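Side-chain contacts in leucine--tRNA ligase (Agrobacterium radiobacter, PDB 5AH5), which probably charges tRNA(Leu) with L-leucine at the expense of ATP, as a zinc-containing aminoacyl-tRNA synthetase: residues Gln135-Asp140 with Leu547-Phe552; Leu139-Tyr142 with Leu146-Arg149. All coordinates share one frame; numbering follows the deposited sequence.

Contact 1 of 2, residues Gln135-Asp140 with Leu547-Phe552; sequences QKLFLD and LGYIEF
Tyr549 and Asp140 make the polar link between helix 128-143 and the loop after helix 533-546. A Schellman motif ends helix 533-546 at Gly548, which has a positive phi of 99°. Helix 533-546 is the helical part of a beta-alpha-beta crossover between parallel strands 520-524 and 556-560. The contact lies away from the annotated sites and joins helix 128-143 to this crossover.

The hydrogen bond runs from Tyr549 OH to Asp140 OD2. At 2.4 Å between these two atoms it is very short, and its exact length is doubtful. OD2 lies at the edge of the ring, in its plane, while the carboxylate is turned 62° from that plane. Asp140 has chi1 -163°, with CG trans to N, which swings the carboxylate toward the loop. A water also donates to Asp140 OD2, at 2.9 Å, and weakly to Leu547 O. The other oxygen, OD1, forms a salt bridge with Lys144 NZ. Two donors on OD2 and the ammonium group on OD1 would probably favour the charged form of the carboxylate. A methyl group, Leu547 CD1, rests 3.8 Å from Asp140 OD2.

The apolar part is Leu137 against Tyr549. They pass each other in opposite directions, both also touching Leu544, and Leu137 CD2 approaches the ring obliquely, 3.7 Å from Tyr549 CZ.

Contact 2 of 2, residues Leu139-Tyr142 with Leu146-Arg149; sequences LDLY and LIYR
Leu141 and Ile147 lie obliquely across each other, with the isoleucine's longer branch against the root of the leucine. Ile147 CD1 is 3.7 Å from Leu141 CB, and Ile147 CG1 follows at 3.8 Å from the same CB. Leu141 CD2 is slightly farther away, 4.1 Å from Ile147 CD1. The Ile147 CG1 branch stands beside its backbone N and anti to its carbonyl carbon, and from there it runs on extended to the leucine. Leu146 also meets Leu141 at an oblique angle, but less closely. Its CB is 4.1 Å from Leu141 CB.

The backbone brings these side chains together where helix 128-143 ends and the chain turns into strand 147-151. This strand pairs antiparallel with strand 182-191 in the sheet that also includes strand 425-432 next to the zinc site. The turn is held by Leu141 O, which accepts two N-H groups. The bond from Ile147 N is 3.1 Å long to Leu141 O and nearly straight (166°), although the donor stands well above the carbonyl plane. The one from Leu146 N is weak and bent.

Tyr142 turns its ring another way. Its CG is anti to the backbone N (chi1 179°). The ring meets the strand at an edge, and Tyr142 CD1 lies 3.4 Å from Ile147 O, which is near the ring plane. The CA of Tyr142 makes a CA-H...O contact with that same oxygen. Trp189 meets the ring with planes about 80° apart. The hydroxyl is hydrogen-bonded to Thr437 OG1, and the Tyr142 side chain lies about 12 Å from the bound zinc ion.

In the fold
Going from the N terminus, the chain reaches helix 128-143 after strands 32-37 and 70-72 of the parallel sheet. This helix serves both contacts. Contact 2 closes a very short loop, with three residues between the helix and strand 147-151. Contact 1 closes a long one. Its 406 intervening residues hold strand 147-151, the editing domain and the zinc site. Both loops start from the same part of the helix, and the short one lies at the beginning of the long one. The two contacts share Leu139 and Asp140. They also touch directly: Phe138 CD2 packs on Ile147 CD1 at 3.6 Å. Together they place helix 128-143 between the antiparallel sheet and the parallel-sheet crossover.

Contact 1 of 2, residues Gln135-Asp140 with Leu547-Phe552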
ATOM      1  N   GLN B 135      21.807   7.018  -6.848  1.00 25.78           N
ATOM      2  CA  GLN B 135      23.058   6.494  -7.409  1.00 23.87           C
ATOM      3  C   GLN B 135      23.996   6.151  -6.284  1.00 23.74           C
ATOM      4  O   GLN B 135      24.626   5.095  -6.313  1.00 26.49           O
ATOM      5  CB  GLN B 135      23.645   7.452  -8.435  1.00 24.74           C
ATOM      6  CG  GLN B 135      22.806   7.482  -9.716  1.00 27.79           C
ATOM      7  CD  GLN B 135      23.285   8.515 -10.751  1.00 28.04           C
ATOM      8  OE1 GLN B 135      23.965   9.506 -10.446  1.00 26.81           O
ATOM      9  NE2 GLN B 135      22.915   8.273 -11.984  1.00 28.36           N
ATOM     10  N   LYS B 136      24.017   6.964  -5.244  1.00 26.10           N
ATOM     11  CA  LYS B 136      24.825   6.597  -4.058  1.00 30.32           C
ATOM     12  C   LYS B 136      24.360   5.370  -3.416  1.00 28.68           C
ATOM     13  O   LYS B 136      25.178   4.479  -3.084  1.00 30.85           O
ATOM     14  CB  LYS B 136      24.864   7.683  -3.010  1.00 31.19           C
ATOM     15  CG  LYS B 136      25.558   8.930  -3.463  1.00 36.20           C
ATOM     16  CD  LYS B 136      25.587   9.910  -2.302  1.00 41.79           C
ATOM     17  CE  LYS B 136      26.187  11.217  -2.703  1.00 46.80           C
ATOM     18  NZ  LYS B 136      26.695  11.930  -1.504  1.00 53.47           N
ATOM     19  N   LEU B 137      23.035   5.266  -3.246  1.00 32.10           N
ATOM     20  CA  LEU B 137      22.488   4.036  -2.671  1.00 31.71           C
ATOM     21  C   LEU B 137      22.796   2.837  -3.562  1.00 30.00           C
ATOM     22  O   LEU B 137      23.159   1.780  -3.078  1.00 30.68           O
ATOM     23  CB  LEU B 137      20.974   4.143  -2.466  1.00 35.79           C
ATOM     24  CG  LEU B 137      20.437   4.982  -1.305  1.00 36.00           C
ATOM     25  CD1 LEU B 137      18.944   4.677  -1.234  1.00 38.02           C
ATOM     26  CD2 LEU B 137      21.115   4.636  -0.002  1.00 37.04           C
ATOM     27  N   PHE B 138      22.667   3.001  -4.886  1.00 32.21           N
ATOM     28  CA  PHE B 138      22.953   1.866  -5.796  1.00 28.17           C
ATOM     29  C   PHE B 138      24.389   1.406  -5.598  1.00 27.22           C
ATOM     30  O   PHE B 138      24.648   0.194  -5.499  1.00 26.25           O
ATOM     31  CB  PHE B 138      22.700   2.275  -7.217  1.00 28.60           C
ATOM     32  CG  PHE B 138      23.010   1.214  -8.230  1.00 31.98           C
ATOM     33  CD1 PHE B 138      24.336   0.926  -8.603  1.00 32.99           C
ATOM     34  CD2 PHE B 138      21.982   0.555  -8.902  1.00 32.00           C
ATOM     35  CE1 PHE B 138      24.602  -0.062  -9.552  1.00 32.39           C
ATOM     36  CE2 PHE B 138      22.258  -0.384  -9.881  1.00 32.27           C
ATOM     37  CZ  PHE B 138      23.563  -0.703 -10.188  1.00 33.17           C
ATOM     38  N   LEU B 139      25.318   2.363  -5.526  1.00 28.80           N
ATOM     39  CA  LEU B 139      26.760   2.003  -5.400  1.00 32.31           C
ATOM     40  C   LEU B 139      27.091   1.376  -4.069  1.00 33.79           C
ATOM     41  O   LEU B 139      27.914   0.434  -3.995  1.00 37.49           O
ATOM     42  CB  LEU B 139      27.665   3.205  -5.696  1.00 30.99           C
ATOM     43  CG  LEU B 139      27.604   3.585  -7.174  1.00 32.27           C
ATOM     44  CD1 LEU B 139      28.391   4.854  -7.432  1.00 34.72           C
ATOM     45  CD2 LEU B 139      28.122   2.459  -8.069  1.00 31.57           C
ATOM     46  N   ASP B 140      26.419   1.835  -3.015  1.00 35.63           N
ATOM     47  CA  ASP B 140      26.540   1.131  -1.692  1.00 34.30           C
ATOM     48  C   ASP B 140      26.057  -0.313  -1.755  1.00 33.14           C
ATOM     49  O   ASP B 140      26.794  -1.266  -1.395  1.00 34.19           O
ATOM     50  CB  ASP B 140      25.918   1.961  -0.584  1.00 36.86           C
ATOM     51  CG  ASP B 140      26.355   1.528   0.810  1.00 47.21           C
ATOM     52  OD1 ASP B 140      27.436   0.928   0.977  1.00 48.09           O
ATOM     53  OD2 ASP B 140      25.565   1.766   1.754  1.00 50.88           O
ATOM     54  N   LEU B 547      22.341  -2.134   6.619  1.00 38.46           N
ATOM     55  CA  LEU B 547      23.520  -1.339   6.277  1.00 40.37           C
ATOM     56  C   LEU B 547      23.680  -0.080   7.097  1.00 39.38           C
ATOM     57  O   LEU B 547      24.581   0.677   6.820  1.00 40.87           O
ATOM     58  CB  LEU B 547      23.470  -0.915   4.821  1.00 42.32           C
ATOM     59  CG  LEU B 547      23.367  -1.987   3.759  1.00 42.04           C
ATOM     60  CD1 LEU B 547      23.406  -1.293   2.406  1.00 40.52           C
ATOM     61  CD2 LEU B 547      24.449  -3.010   3.869  1.00 43.52           C
ATOM     62  N   GLY B 548      22.791   0.197   8.053  1.00 36.46           N
ATOM     63  CA  GLY B 548      23.002   1.322   8.978  1.00 33.70           C
ATOM     64  C   GLY B 548      22.277   2.611   8.686  1.00 33.66           C
ATOM     65  O   GLY B 548      22.367   3.564   9.475  1.00 36.58           O
ATOM     66  N   TYR B 549      21.514   2.681   7.594  1.00 29.15           N
ATOM     67  CA  TYR B 549      20.841   3.952   7.319  1.00 29.88           C
ATOM     68  C   TYR B 549      19.711   4.272   8.314  1.00 31.38           C
ATOM     69  O   TYR B 549      19.405   5.459   8.593  1.00 35.95           O
ATOM     70  CB  TYR B 549      20.288   3.953   5.917  1.00 33.28           C
ATOM     71  CG  TYR B 549      21.362   3.935   4.813  1.00 33.02           C
ATOM     72  CD1 TYR B 549      21.910   2.739   4.386  1.00 33.99           C
ATOM     73  CD2 TYR B 549      21.831   5.109   4.246  1.00 34.26           C
ATOM     74  CE1 TYR B 549      22.881   2.706   3.420  1.00 36.61           C
ATOM     75  CE2 TYR B 549      22.822   5.093   3.268  1.00 35.43           C
ATOM     76  CZ  TYR B 549      23.332   3.881   2.865  1.00 37.46           C
ATOM     77  OH  TYR B 549      24.273   3.771   1.879  1.00 40.38           O
ATOM     78  N   ILE B 550      19.051   3.212   8.780  1.00 32.07           N
ATOM     79  CA  ILE B 550      17.909   3.333   9.624  1.00 32.55           C
ATOM     80  C   ILE B 550      17.954   2.260  10.670  1.00 34.24           C
ATOM     81  O   ILE B 550      18.673   1.306  10.508  1.00 37.51           O
ATOM     82  CB  ILE B 550      16.607   3.217   8.828  1.00 33.95           C
ATOM     83  CG1 ILE B 550      16.581   1.922   8.007  1.00 35.48           C
ATOM     84  CG2 ILE B 550      16.450   4.400   7.922  1.00 34.24           C
ATOM     85  CD1 ILE B 550      15.363   1.740   7.137  1.00 33.10           C
ATOM     86  N   GLU B 551      17.160   2.411  11.735  1.00 38.75           N
ATOM     87  CA  GLU B 551      17.148   1.433  12.848  1.00 41.78           C
ATOM     88  C   GLU B 551      15.871   0.594  12.942  1.00 40.59           C
ATOM     89  O   GLU B 551      15.698  -0.168  13.891  1.00 42.90           O
ATOM     90  CB  GLU B 551      17.442   2.155  14.173  1.00 46.30           C
ATOM     91  CG  GLU B 551      18.957   2.386  14.397  1.00 59.91           C
ATOM     92  CD  GLU B 551      19.322   3.456  15.452  1.00 70.84           C
ATOM     93  OE1 GLU B 551      18.429   4.079  16.090  1.00 79.45           O
ATOM     94  OE2 GLU B 551      20.535   3.686  15.651  1.00 74.11           O
ATOM     95  N   PHE B 552      15.006   0.692  11.943  1.00 38.11           N
ATOM     96  CA  PHE B 552      13.730  -0.046  11.935  1.00 35.04           C
ATOM     97  C   PHE B 552      13.718  -0.924  10.711  1.00 35.07           C
ATOM     98  O   PHE B 552      14.470  -0.698   9.762  1.00 35.56           O
ATOM     99  CB  PHE B 552      12.523   0.906  11.987  1.00 33.89           C
ATOM    100  CG  PHE B 552      12.532   1.937  10.914  1.00 33.19           C
ATOM    101  CD1 PHE B 552      13.234   3.126  11.082  1.00 32.45           C
ATOM    102  CD2 PHE B 552      11.908   1.686   9.698  1.00 34.48           C
ATOM    103  CE1 PHE B 552      13.246   4.084  10.091  1.00 35.44           C
ATOM    104  CE2 PHE B 552      11.967   2.616   8.681  1.00 36.39           C
ATOM    105  CZ  PHE B 552      12.635   3.821   8.873  1.00 37.25           C
TER
HETATM  106  O   HOH W   1      26.776   1.057   4.285  1.00 49.47           O

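Contact 2 of 2, residues Leu139-Tyr142 with Leu146-Arg149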
ATOM      1  N   LEU B 139      25.318   2.363  -5.526  1.00 28.80           N
ATOM      2  CA  LEU B 139      26.760   2.003  -5.400  1.00 32.31           C
ATOM      3  C   LEU B 139      27.091   1.376  -4.069  1.00 33.79           C
ATOM      4  O   LEU B 139      27.914   0.434  -3.995  1.00 37.49           O
ATOM      5  CB  LEU B 139      27.665   3.205  -5.696  1.00 30.99           C
ATOM      6  CG  LEU B 139      27.604   3.585  -7.174  1.00 32.27           C
ATOM      7  CD1 LEU B 139      28.391   4.854  -7.432  1.00 34.72           C
ATOM      8  CD2 LEU B 139      28.122   2.459  -8.069  1.00 31.57           C
ATOM      9  N   ASP B 140      26.419   1.835  -3.015  1.00 35.63           N
ATOM     10  CA  ASP B 140      26.540   1.131  -1.692  1.00 34.30           C
ATOM     11  C   ASP B 140      26.057  -0.313  -1.755  1.00 33.14           C
ATOM     12  O   ASP B 140      26.794  -1.266  -1.395  1.00 34.19           O
ATOM     13  CB  ASP B 140      25.918   1.961  -0.584  1.00 36.86           C
ATOM     14  CG  ASP B 140      26.355   1.528   0.810  1.00 47.21           C
ATOM     15  OD1 ASP B 140      27.436   0.928   0.977  1.00 48.09           O
ATOM     16  OD2 ASP B 140      25.565   1.766   1.754  1.00 50.88           O
ATOM     17  N   LEU B 141      24.883  -0.536  -2.329  1.00 33.65           N
ATOM     18  CA  LEU B 141      24.377  -1.907  -2.452  1.00 31.52           C
ATOM     19  C   LEU B 141      25.245  -2.759  -3.371  1.00 33.37           C
ATOM     20  O   LEU B 141      25.406  -3.976  -3.139  1.00 33.17           O
ATOM     21  CB  LEU B 141      22.919  -1.917  -2.925  1.00 34.40           C
ATOM     22  CG  LEU B 141      21.857  -1.762  -1.796  1.00 35.63           C
ATOM     23  CD1 LEU B 141      21.867  -0.426  -1.057  1.00 36.06           C
ATOM     24  CD2 LEU B 141      20.494  -1.996  -2.432  1.00 34.97           C
ATOM     25  N   TYR B 142      25.784  -2.134  -4.435  1.00 31.89           N
ATOM     26  CA  TYR B 142      26.756  -2.809  -5.305  1.00 32.52           C
ATOM     27  C   TYR B 142      28.037  -3.198  -4.559  1.00 31.51           C
ATOM     28  O   TYR B 142      28.416  -4.359  -4.601  1.00 29.80           O
ATOM     29  CB  TYR B 142      27.092  -1.938  -6.523  1.00 33.70           C
ATOM     30  CG  TYR B 142      28.121  -2.545  -7.463  1.00 39.82           C
ATOM     31  CD1 TYR B 142      27.909  -3.776  -8.107  1.00 42.46           C
ATOM     32  CD2 TYR B 142      29.309  -1.879  -7.709  1.00 46.31           C
ATOM     33  CE1 TYR B 142      28.874  -4.330  -8.956  1.00 43.49           C
ATOM     34  CE2 TYR B 142      30.271  -2.407  -8.550  1.00 46.18           C
ATOM     35  CZ  TYR B 142      30.051  -3.618  -9.161  1.00 46.76           C
ATOM     36  OH  TYR B 142      31.032  -4.042  -9.987  1.00 50.45           O
ATOM     37  N   LEU B 146      24.749  -6.665  -2.565  1.00 43.20           N
ATOM     38  CA  LEU B 146      23.282  -6.776  -2.688  1.00 41.65           C
ATOM     39  C   LEU B 146      22.817  -6.542  -4.116  1.00 39.20           C
ATOM     40  O   LEU B 146      21.872  -7.167  -4.562  1.00 35.12           O
ATOM     41  CB  LEU B 146      22.591  -5.822  -1.723  1.00 47.60           C
ATOM     42  CG  LEU B 146      22.836  -6.330  -0.295  1.00 45.26           C
ATOM     43  CD1 LEU B 146      23.053  -5.184   0.667  1.00 48.96           C
ATOM     44  CD2 LEU B 146      21.723  -7.263   0.128  1.00 48.61           C
ATOM     45  N   ILE B 147      23.530  -5.686  -4.853  1.00 35.21           N
ATOM     46  CA  ILE B 147      23.288  -5.508  -6.269  1.00 34.45           C
ATOM     47  C   ILE B 147      24.441  -6.155  -7.021  1.00 34.77           C
ATOM     48  O   ILE B 147      25.634  -5.931  -6.688  1.00 36.89           O
ATOM     49  CB  ILE B 147      23.120  -4.028  -6.671  1.00 36.01           C
ATOM     50  CG1 ILE B 147      21.739  -3.515  -6.210  1.00 35.76           C
ATOM     51  CG2 ILE B 147      23.253  -3.849  -8.207  1.00 35.70           C
ATOM     52  CD1 ILE B 147      21.537  -2.019  -6.354  1.00 35.08           C
ATOM     53  N   TYR B 148      24.067  -6.890  -8.071  1.00 33.35           N
ATOM     54  CA  TYR B 148      25.007  -7.604  -8.897  1.00 34.93           C
ATOM     55  C   TYR B 148      24.569  -7.743 -10.359  1.00 35.10           C
ATOM     56  O   TYR B 148      23.381  -7.612 -10.716  1.00 37.97           O
ATOM     57  CB  TYR B 148      25.239  -8.960  -8.250  1.00 36.86           C
ATOM     58  CG  TYR B 148      24.027  -9.873  -8.324  1.00 37.16           C
ATOM     59  CD1 TYR B 148      23.858 -10.704  -9.417  1.00 34.29           C
ATOM     60  CD2 TYR B 148      23.066  -9.917  -7.307  1.00 36.33           C
ATOM     61  CE1 TYR B 148      22.795 -11.548  -9.538  1.00 36.56           C
ATOM     62  CE2 TYR B 148      21.973 -10.761  -7.425  1.00 36.45           C
ATOM     63  CZ  TYR B 148      21.851 -11.587  -8.544  1.00 41.56           C
ATOM     64  OH  TYR B 148      20.812 -12.473  -8.760  1.00 38.78           O
ATOM     65  N   ARG B 149      25.545  -8.030 -11.209  1.00 36.20           N
ATOM     66  CA  ARG B 149      25.332  -8.202 -12.633  1.00 35.17           C
ATOM     67  C   ARG B 149      25.384  -9.636 -12.958  1.00 37.95           C
ATOM     68  O   ARG B 149      26.228 -10.322 -12.446  1.00 39.81           O
ATOM     69  CB  ARG B 149      26.399  -7.463 -13.438  1.00 38.35           C
ATOM     70  CG  ARG B 149      25.928  -7.140 -14.860  1.00 43.93           C
ATOM     71  CD  ARG B 149      26.655  -5.948 -15.434  1.00 45.85           C
ATOM     72  NE  ARG B 149      26.324  -5.735 -16.838  1.00 44.05           N
ATOM     73  CZ  ARG B 149      27.017  -6.213 -17.866  1.00 48.41           C
ATOM     74  NH1 ARG B 149      28.111  -6.976 -17.686  1.00 55.18           N
ATOM     75  NH2 ARG B 149      26.621  -5.923 -19.090  1.00 42.32           N
TER